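Local coordinates for Gp15 protein (Listeria phage PSA, PDB 6R5W) that probably recognises the Listeria cell surface as the homotrimeric receptor-binding protein of the phage, of which this chain is the C-terminal part, at residues N86-V96 against T159-E170; S57-L65 against P76-F84. All blocks are in the same frame, centred on the assembly; numbering follows the deposited sequence.

Contacts 1 and 2 make up the two outer pairings of one four-stranded antiparallel sheet. Contact 2 joins the first two strands, 61-65 and 72-84. Contact 1 joins the last two, 87-97 and 159-167. The two inner strands bond to each other through L89 with I82 and I91 with R80, so the contacts lie in one continuous sheet. Contact 1 is largely buried: aliphatic side chains fill most of it, and I165 packs on I165 of both neighbouring subunits. Contact 2 is only partly buried. Q61, S62 and T64 are exposed on its outer strand, and water bridges several of its backbone groups. Both contacts touch other subunits. Contact 1 also carries a cadmium ion at its end.

Contact 1 (N86-V96 against T159-E170); sequences NRFLVIVSGIV and TGLDGIIYLTKE. With CD (cadmium ion), chain I.
R87 and E170 meet at one end of an antiparallel strand pair, the last pairing of the four-stranded sheet of the C-terminal domain. The R87 chain is extended from CG to NE and runs across the 168-170 tail. R87 CB faces T168 O and OG1, each at 3.8 Å. R87 CG lies 3.5 Å from E170 OE2, and R87 CD is as close to E170 OE1. R87 NE forms a salt bridge with E170 OE1, but the hydrogen bond in it is weak (116°). The guanidinium and carboxylate planes stand almost perpendicular. At the tip, R87 NH1 bonds to T168 O (2.8 Å) and also to D117. OE1 and OE2 of E170 both bind a cadmium ion.

Further along, V90 CB makes a CH-pi contact over one face of the Y166 ring, 3.9 Å from its centroid. Y166 reaches it with CG between the backbone N and the carbonyl carbon (chi1 66°). Its hydroxyl goes on to L114 O.

The pairing is interrupted by a type I turn, L161 to I164. D162 OD2 accepts L123 N and OD1 salt-bridges K122, both of the second subunit. D162 OD1 also receives G94 N at 3.0 Å from above the carboxylate plane.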
loop_
_atom_site.group_PDB
_atom_site.type_symbol
_atom_site.label_atom_id
_atom_site.label_comp_id
_atom_site.label_asym_id
_atom_site.label_seq_id
_atom_site.Cartn_x
_atom_site.Cartn_y
_atom_site.Cartn_z
ATOM N N ASN A 86 11.131 0.028 2.986
ATOM C CA ASN A 86 12.459 0.095 2.407
ATOM C C ASN A 86 12.797 -1.112 1.549
ATOM O O ASN A 86 13.972 -1.490 1.408
ATOM C CB ASN A 86 13.444 0.352 3.551
ATOM C CG ASN A 86 13.340 1.785 4.038
ATOM O OD1 ASN A 86 13.514 2.753 3.241
ATOM N ND2 ASN A 86 12.909 1.938 5.267
ATOM N N ARG A 87 11.781 -1.722 0.936
ATOM C CA ARG A 87 12.004 -2.783 -0.015
ATOM C C ARG A 87 11.239 -2.466 -1.273
ATOM O O ARG A 87 10.461 -1.521 -1.310
ATOM C CB ARG A 87 11.534 -4.154 0.527
ATOM C CG ARG A 87 12.227 -4.638 1.868
ATOM C CD ARG A 87 11.460 -5.845 2.375
ATOM N NE ARG A 87 11.903 -6.442 3.634
ATOM C CZ ARG A 87 12.692 -7.500 3.725
ATOM N NH1 ARG A 87 13.216 -8.085 2.645
ATOM N NH2 ARG A 87 12.959 -7.984 4.946
ATOM N N PHE A 88 11.427 -3.305 -2.277
ATOM C CA PHE A 88 10.602 -3.278 -3.479
ATOM C C PHE A 88 9.970 -4.657 -3.682
ATOM O O PHE A 88 10.647 -5.686 -3.542
ATOM C CB PHE A 88 11.358 -2.942 -4.739
ATOM C CG PHE A 88 12.056 -1.633 -4.692
ATOM C CD1 PHE A 88 11.339 -0.449 -4.849
ATOM C CD2 PHE A 88 13.433 -1.571 -4.516
ATOM C CE1 PHE A 88 11.992 0.777 -4.811
ATOM C CE2 PHE A 88 14.079 -0.347 -4.499
ATOM C CZ PHE A 88 13.349 0.813 -4.619
ATOM N N LEU A 89 8.709 -4.658 -4.168
ATOM C CA LEU A 89 8.111 -5.828 -4.763
ATOM C C LEU A 89 8.375 -5.757 -6.257
ATOM O O LEU A 89 8.029 -4.761 -6.891
ATOM C CB LEU A 89 6.634 -5.857 -4.479
ATOM C CG LEU A 89 5.930 -7.055 -5.085
ATOM C CD1 LEU A 89 6.326 -8.386 -4.396
ATOM C CD2 LEU A 89 4.402 -6.807 -4.908
ATOM N N VAL A 90 8.966 -6.806 -6.808
ATOM C CA VAL A 90 9.418 -6.838 -8.196
ATOM C C VAL A 90 8.565 -7.861 -8.936
ATOM O O VAL A 90 8.394 -8.997 -8.465
ATOM C CB VAL A 90 10.915 -7.176 -8.315
ATOM C CG1 VAL A 90 11.312 -7.274 -9.815
ATOM C CG2 VAL A 90 11.782 -6.163 -7.531
ATOM N N ILE A 91 8.033 -7.465 -10.092
ATOM C CA ILE A 91 7.178 -8.330 -10.895
ATOM C C ILE A 91 7.739 -8.360 -12.315
ATOM O O ILE A 91 7.672 -7.357 -13.049
ATOM C CB ILE A 91 5.705 -7.868 -10.870
ATOM C CG1 ILE A 91 5.187 -7.857 -9.421
ATOM C CG2 ILE A 91 4.879 -8.715 -11.834
ATOM C CD1 ILE A 91 3.847 -7.229 -9.241
ATOM N N VAL A 92 8.346 -9.461 -12.684
ATOM C CA VAL A 92 8.990 -9.590 -14.005
ATOM C C VAL A 92 7.932 -9.929 -15.051
ATOM O O VAL A 92 6.914 -10.533 -14.762
ATOM C CB VAL A 92 10.109 -10.671 -13.983
ATOM C CG1 VAL A 92 10.863 -10.759 -15.286
ATOM C CG2 VAL A 92 11.060 -10.375 -12.841
ATOM N N SER A 93 8.176 -9.547 -16.301
ATOM C CA SER A 93 7.295 -9.887 -17.411
ATOM C C SER A 93 8.136 -10.088 -18.686
ATOM O O SER A 93 9.233 -9.524 -18.838
ATOM C CB SER A 93 6.225 -8.761 -17.672
ATOM O OG SER A 93 6.890 -7.641 -18.185
ATOM N N GLY A 94 7.544 -10.818 -19.621
ATOM C CA GLY A 94 8.113 -11.054 -20.915
ATOM C C GLY A 94 8.316 -12.523 -21.224
ATOM O O GLY A 94 7.993 -13.406 -20.433
ATOM N N ILE A 95 8.792 -12.773 -22.467
ATOM C CA ILE A 95 8.962 -14.109 -22.997
ATOM C C ILE A 95 10.288 -14.135 -23.730
ATOM O O ILE A 95 10.577 -13.226 -24.519
ATOM C CB ILE A 95 7.831 -14.502 -23.945
ATOM C CG1 ILE A 95 6.458 -14.450 -23.228
ATOM C CG2 ILE A 95 8.032 -15.927 -24.561
ATOM C CD1 ILE A 95 5.281 -14.688 -24.189
ATOM N N VAL A 96 11.136 -15.139 -23.434
ATOM C CA VAL A 96 12.446 -15.240 -24.101
ATOM C C VAL A 96 12.378 -16.400 -25.095
ATOM O O VAL A 96 11.726 -17.437 -24.842
ATOM C CB VAL A 96 13.619 -15.417 -23.115
ATOM C CG1 VAL A 96 13.735 -14.206 -22.253
ATOM C CG2 VAL A 96 13.394 -16.701 -22.264
ATOM N N THR A 159 10.080 -19.419 -23.516
ATOM C CA THR A 159 9.878 -19.572 -22.075
ATOM C C THR A 159 9.384 -18.260 -21.451
ATOM O O THR A 159 9.977 -17.181 -21.650
ATOM C CB THR A 159 11.187 -20.041 -21.415
ATOM O OG1 THR A 159 11.484 -21.362 -21.914
ATOM C CG2 THR A 159 11.012 -20.176 -19.938
ATOM N N GLY A 160 8.294 -18.342 -20.671
ATOM C CA GLY A 160 7.752 -17.140 -20.061
ATOM C C GLY A 160 8.422 -16.729 -18.758
ATOM O O GLY A 160 8.867 -17.579 -17.987
ATOM N N LEU A 161 8.496 -15.421 -18.518
ATOM C CA LEU A 161 9.053 -14.873 -17.273
ATOM C C LEU A 161 7.986 -14.231 -16.373
ATOM O O LEU A 161 8.325 -13.681 -15.314
ATOM C CB LEU A 161 10.112 -13.826 -17.564
ATOM C CG LEU A 161 11.291 -14.219 -18.447
ATOM C CD1 LEU A 161 12.257 -13.100 -18.501
ATOM C CD2 LEU A 161 11.934 -15.494 -17.935
ATOM N N ASP A 162 6.704 -14.286 -16.773
ATOM C CA ASP A 162 5.644 -13.539 -16.112
ATOM C C ASP A 162 5.316 -14.021 -14.703
ATOM O O ASP A 162 4.586 -13.321 -14.010
ATOM C CB ASP A 162 4.369 -13.599 -17.002
ATOM C CG ASP A 162 4.621 -13.042 -18.368
ATOM O OD1 ASP A 162 4.960 -11.853 -18.404
ATOM O OD2 ASP A 162 4.516 -13.780 -19.415
ATOM N N GLY A 163 5.811 -15.173 -14.251
ATOM C CA GLY A 163 5.580 -15.637 -12.907
ATOM C C GLY A 163 6.663 -15.319 -11.890
ATOM O O GLY A 163 6.569 -15.689 -10.720
ATOM N N ILE A 164 7.686 -14.594 -12.262
ATOM C CA ILE A 164 8.791 -14.306 -11.358
ATOM C C ILE A 164 8.441 -13.032 -10.583
ATOM O O ILE A 164 8.507 -11.914 -11.119
ATOM C CB ILE A 164 10.100 -14.157 -12.144
ATOM C CG1 ILE A 164 10.409 -15.454 -12.908
ATOM C CG2 ILE A 164 11.233 -13.844 -11.118
ATOM C CD1 ILE A 164 11.520 -15.273 -13.830
ATOM N N ILE A 165 8.128 -13.208 -9.291
ATOM C CA ILE A 165 7.728 -12.132 -8.384
ATOM C C ILE A 165 8.475 -12.322 -7.086
ATOM O O ILE A 165 8.530 -13.450 -6.583
ATOM C CB ILE A 165 6.217 -12.142 -8.112
ATOM C CG1 ILE A 165 5.505 -11.943 -9.434
ATOM C CG2 ILE A 165 5.865 -11.119 -7.022
ATOM C CD1 ILE A 165 3.976 -12.125 -9.304
ATOM N N TYR A 166 9.067 -11.240 -6.553
ATOM C CA TYR A 166 9.880 -11.383 -5.334
ATOM C C TYR A 166 10.084 -10.014 -4.677
ATOM O O TYR A 166 9.881 -8.968 -5.293
ATOM C CB TYR A 166 11.239 -12.016 -5.663
ATOM C CG TYR A 166 12.106 -11.145 -6.515
ATOM C CD1 TYR A 166 12.006 -11.163 -7.925
ATOM C CD2 TYR A 166 13.034 -10.273 -5.940
ATOM C CE1 TYR A 166 12.762 -10.389 -8.679
ATOM C CE2 TYR A 166 13.818 -9.468 -6.707
ATOM C CZ TYR A 166 13.696 -9.519 -8.116
ATOM O OH TYR A 166 14.431 -8.701 -8.930
ATOM N N LEU A 167 10.534 -10.045 -3.430
ATOM C CA LEU A 167 10.928 -8.872 -2.662
ATOM C C LEU A 167 12.451 -8.700 -2.572
ATOM O O LEU A 167 13.188 -9.660 -2.409
ATOM C CB LEU A 167 10.378 -8.995 -1.234
ATOM C CG LEU A 167 8.866 -8.869 -1.098
ATOM C CD1 LEU A 167 8.377 -9.457 0.187
ATOM C CD2 LEU A 167 8.461 -7.391 -1.224
ATOM N N THR A 168 12.899 -7.465 -2.606
ATOM C CA THR A 168 14.288 -7.077 -2.374
ATOM C C THR A 168 14.610 -6.943 -0.871
ATOM O O THR A 168 13.778 -7.139 0.020
ATOM C CB THR A 168 14.570 -5.771 -3.113
ATOM O OG1 THR A 168 13.789 -4.782 -2.460
ATOM C CG2 THR A 168 14.268 -5.892 -4.611
ATOM N N LYS A 169 15.896 -6.675 -0.588
ATOM C CA LYS A 169 16.353 -6.490 0.798
ATOM C C LYS A 169 15.957 -5.128 1.384
ATOM O O LYS A 169 15.595 -4.181 0.678
ATOM C CB LYS A 169 17.877 -6.666 0.864
ATOM C CG LYS A 169 18.313 -8.076 0.559
ATOM C CD LYS A 169 19.894 -8.181 0.634
ATOM C CE LYS A 169 20.359 -9.243 1.556
ATOM N NZ LYS A 169 19.972 -10.601 1.104
ATOM N N GLU A 170 16.055 -5.048 2.707
ATOM C CA GLU A 170 15.745 -3.875 3.504
ATOM C C GLU A 170 16.851 -2.840 3.364
ATOM O O GLU A 170 17.865 -2.891 4.071
ATOM C CB GLU A 170 15.613 -4.313 4.950
ATOM C CG GLU A 170 14.732 -3.437 5.682
ATOM C CD GLU A 170 13.408 -3.605 5.190
ATOM O OE1 GLU A 170 12.856 -4.728 5.377
ATOM O OE2 GLU A 170 12.894 -2.605 4.588
HETATM CD CD CD I . 11.423 -2.856 6.551
#

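Contact 2 (S57-L65 against P76-F84); sequences SSSVQSVTL and PLIARYIKF
The Y81 ring lies against Q61. Q61 CB makes a CH-pi contact over one face, 3.4 Å from the centroid of the Y81 ring and offset toward the rim. V63 CG1 comes up at the ring edge, 4.0 Å from Y81 CE1. A79 O also lies at the edge, in the ring plane. One water donates to S62 O and bonds to Y81 OH at 2.7 Å. Y81 CG stands between the backbone N and the carbonyl carbon (chi1 58°), which leans the ring over the neighbouring strand. F88 and F113 meet this ring edge-to-face. I78 CG2 lies over the centre of one R80 guanidinium face.

These residues belong to a beta hairpin formed by strands 61-65 and 72-84. Q61 with Y81 and V63 with A79 are two hydrogen-bonded pairs of it, with two backbone bonds each. V63 CG2 touches A79 CB at 3.8 Å. V60 CG2 meets I82 CG1 at 3.9 Å. V60 packs on R87 of the second subunit, and I82 on F84 of that subunit.

Beyond Q61, toward the helix that ends near S57, water replaces direct backbone bonds. A water there accepts from K83 N and donates to S57 O and S59 O.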
loop_
_atom_site.group_PDB
_atom_site.type_symbol
_atom_site.label_atom_id
_atom_site.label_comp_id
_atom_site.label_asym_id
_atom_site.label_seq_id
_atom_site.Cartn_x
_atom_site.Cartn_y
_atom_site.Cartn_z
ATOM N N SER A 57 4.689 7.472 -3.300
ATOM C CA SER A 57 5.388 6.333 -2.716
ATOM C C SER A 57 4.928 5.022 -3.334
ATOM O O SER A 57 5.691 4.076 -3.379
ATOM C CB SER A 57 5.171 6.319 -1.193
ATOM O OG SER A 57 5.769 7.483 -0.637
ATOM N N SER A 58 3.693 4.942 -3.796
ATOM C CA SER A 58 3.047 3.684 -4.158
ATOM C C SER A 58 2.878 3.538 -5.666
ATOM O O SER A 58 2.158 2.649 -6.124
ATOM C CB SER A 58 1.701 3.574 -3.436
ATOM O OG SER A 58 0.821 4.554 -3.898
ATOM N N SER A 59 3.518 4.388 -6.426
ATOM C CA SER A 59 3.429 4.301 -7.868
ATOM C C SER A 59 4.382 3.244 -8.438
ATOM O O SER A 59 5.437 2.914 -7.867
ATOM C CB SER A 59 3.696 5.676 -8.472
ATOM O OG SER A 59 2.627 6.577 -8.122
ATOM N N VAL A 60 3.951 2.662 -9.551
ATOM C CA VAL A 60 4.700 1.575 -10.175
ATOM C C VAL A 60 5.826 2.127 -11.026
ATOM O O VAL A 60 5.613 2.947 -11.915
ATOM C CB VAL A 60 3.772 0.668 -10.981
ATOM C CG1 VAL A 60 4.533 -0.386 -11.722
ATOM C CG2 VAL A 60 2.678 0.055 -10.135
ATOM N N GLN A 61 7.024 1.585 -10.825
ATOM C CA GLN A 61 8.233 1.900 -11.577
ATOM C C GLN A 61 8.570 0.752 -12.533
ATOM O O GLN A 61 8.113 -0.367 -12.354
ATOM C CB GLN A 61 9.411 2.101 -10.605
ATOM C CG GLN A 61 9.166 2.791 -9.242
ATOM C CD GLN A 61 9.169 4.283 -9.363
ATOM O OE1 GLN A 61 8.149 4.941 -9.096
ATOM N NE2 GLN A 61 10.326 4.837 -9.731
ATOM N N SER A 62 9.358 1.017 -13.590
ATOM C CA SER A 62 9.725 -0.039 -14.515
ATOM C C SER A 62 11.164 0.112 -15.002
ATOM O O SER A 62 11.682 1.232 -15.064
ATOM C CB SER A 62 8.775 -0.100 -15.741
ATOM O OG SER A 62 9.102 0.931 -16.607
ATOM N N VAL A 63 11.786 -1.015 -15.337
ATOM C CA VAL A 63 13.065 -1.046 -16.052
ATOM C C VAL A 63 12.998 -2.102 -17.129
ATOM O O VAL A 63 12.376 -3.151 -16.946
ATOM C CB VAL A 63 14.314 -1.349 -15.152
ATOM C CG1 VAL A 63 14.514 -0.309 -14.186
ATOM C CG2 VAL A 63 14.180 -2.758 -14.495
ATOM N N THR A 64 13.639 -1.843 -18.289
ATOM C CA THR A 64 13.718 -2.824 -19.347
ATOM C C THR A 64 14.960 -3.702 -19.205
ATOM O O THR A 64 16.018 -3.201 -18.844
ATOM C CB THR A 64 13.781 -2.141 -20.726
ATOM O OG1 THR A 64 12.557 -1.496 -20.998
ATOM C CG2 THR A 64 14.045 -3.155 -21.797
ATOM N N LEU A 65 14.809 -4.999 -19.428
ATOM C CA LEU A 65 15.902 -5.950 -19.319
ATOM C C LEU A 65 16.372 -6.363 -20.711
ATOM O O LEU A 65 15.553 -6.736 -21.576
ATOM C CB LEU A 65 15.464 -7.222 -18.564
ATOM C CG LEU A 65 14.781 -7.014 -17.221
ATOM C CD1 LEU A 65 14.482 -8.422 -16.649
ATOM C CD2 LEU A 65 15.578 -6.200 -16.266
ATOM N N PRO A 76 9.103 -7.760 -25.054
ATOM C CA PRO A 76 10.012 -6.910 -24.255
ATOM C C PRO A 76 10.083 -7.395 -22.822
ATOM O O PRO A 76 9.084 -7.797 -22.215
ATOM C CB PRO A 76 9.405 -5.504 -24.347
ATOM C CG PRO A 76 8.624 -5.519 -25.681
ATOM C CD PRO A 76 8.070 -6.955 -25.764
ATOM N N LEU A 77 11.302 -7.475 -22.315
ATOM C CA LEU A 77 11.549 -7.944 -20.945
ATOM C C LEU A 77 11.482 -6.735 -20.045
ATOM O O LEU A 77 12.300 -5.831 -20.169
ATOM C CB LEU A 77 12.904 -8.645 -20.847
ATOM C CG LEU A 77 13.032 -9.723 -21.904
ATOM C CD1 LEU A 77 14.432 -10.474 -21.716
ATOM C CD2 LEU A 77 11.991 -10.765 -21.904
ATOM N N ILE A 78 10.456 -6.681 -19.185
ATOM C CA ILE A 78 10.235 -5.528 -18.326
ATOM C C ILE A 78 10.071 -5.993 -16.892
ATOM O O ILE A 78 9.310 -6.916 -16.610
ATOM C CB ILE A 78 9.012 -4.701 -18.803
ATOM C CG1 ILE A 78 9.295 -4.223 -20.242
ATOM C CG2 ILE A 78 8.779 -3.533 -17.862
ATOM C CD1 ILE A 78 8.104 -3.630 -20.956
ATOM N N ALA A 79 10.790 -5.375 -16.009
ATOM C CA ALA A 79 10.585 -5.550 -14.573
ATOM C C ALA A 79 9.867 -4.339 -14.007
ATOM O O ALA A 79 10.377 -3.213 -14.047
ATOM C CB ALA A 79 11.925 -5.768 -13.858
ATOM N N ARG A 80 8.698 -4.574 -13.425
ATOM C CA ARG A 80 7.943 -3.510 -12.780
ATOM C C ARG A 80 8.065 -3.680 -11.287
ATOM O O ARG A 80 8.144 -4.813 -10.791
ATOM C CB ARG A 80 6.483 -3.561 -13.185
ATOM C CG ARG A 80 6.330 -3.351 -14.686
ATOM C CD ARG A 80 4.877 -3.342 -15.164
ATOM N NE ARG A 80 4.832 -3.115 -16.655
ATOM C CZ ARG A 80 4.813 -4.080 -17.563
ATOM N NH1 ARG A 80 4.856 -5.387 -17.234
ATOM N NH2 ARG A 80 4.734 -3.788 -18.843
ATOM N N TYR A 81 8.148 -2.575 -10.575
ATOM C CA TYR A 81 8.396 -2.697 -9.136
ATOM C C TYR A 81 7.739 -1.584 -8.336
ATOM O O TYR A 81 7.511 -0.469 -8.833
ATOM C CB TYR A 81 9.885 -2.757 -8.838
ATOM C CG TYR A 81 10.708 -1.571 -9.311
ATOM C CD1 TYR A 81 11.189 -1.493 -10.653
ATOM C CD2 TYR A 81 11.042 -0.560 -8.435
ATOM C CE1 TYR A 81 11.967 -0.408 -11.063
ATOM C CE2 TYR A 81 11.862 0.526 -8.838
ATOM C CZ TYR A 81 12.282 0.598 -10.143
ATOM O OH TYR A 81 13.032 1.691 -10.534
ATOM N N ILE A 82 7.424 -1.917 -7.101
ATOM C CA ILE A 82 6.662 -1.050 -6.219
ATOM C C ILE A 82 7.381 -0.933 -4.885
ATOM O O ILE A 82 7.729 -1.954 -4.288
ATOM C CB ILE A 82 5.258 -1.608 -5.979
ATOM C CG1 ILE A 82 4.521 -1.856 -7.285
ATOM C CG2 ILE A 82 4.411 -0.627 -5.108
ATOM C CD1 ILE A 82 3.137 -2.702 -7.106
ATOM N N LYS A 83 7.463 0.273 -4.349
ATOM C CA LYS A 83 8.072 0.475 -3.041
ATOM C C LYS A 83 7.124 0.046 -1.927
ATOM O O LYS A 83 5.956 0.422 -1.914
ATOM C CB LYS A 83 8.457 1.961 -2.870
ATOM C CG LYS A 83 9.161 2.268 -1.574
ATOM C CD LYS A 83 9.501 3.771 -1.492
ATOM C CE LYS A 83 10.312 4.124 -0.222
ATOM N NZ LYS A 83 9.431 4.081 0.998
ATOM N N PHE A 84 7.642 -0.758 -0.981
ATOM C CA PHE A 84 6.953 -1.078 0.249
ATOM C C PHE A 84 7.943 -0.890 1.369
ATOM O O PHE A 84 8.844 -1.700 1.506
ATOM C CB PHE A 84 6.422 -2.507 0.254
ATOM C CG PHE A 84 5.227 -2.653 -0.628
ATOM C CD1 PHE A 84 4.005 -2.126 -0.217
ATOM C CD2 PHE A 84 5.341 -3.248 -1.877
ATOM C CE1 PHE A 84 2.891 -2.249 -1.055
ATOM C CE2 PHE A 84 4.257 -3.352 -2.691
ATOM C CZ PHE A 84 3.044 -2.864 -2.282
HETATM O O HOH W 1 6.675 2.691 -5.559
HETATM O O HOH W 2 4.778 2.747 -0.734
HETATM O O HOH W 3 13.336 2.499 -13.063
HETATM O O HOH W 4 13.832 -6.630 -23.677
#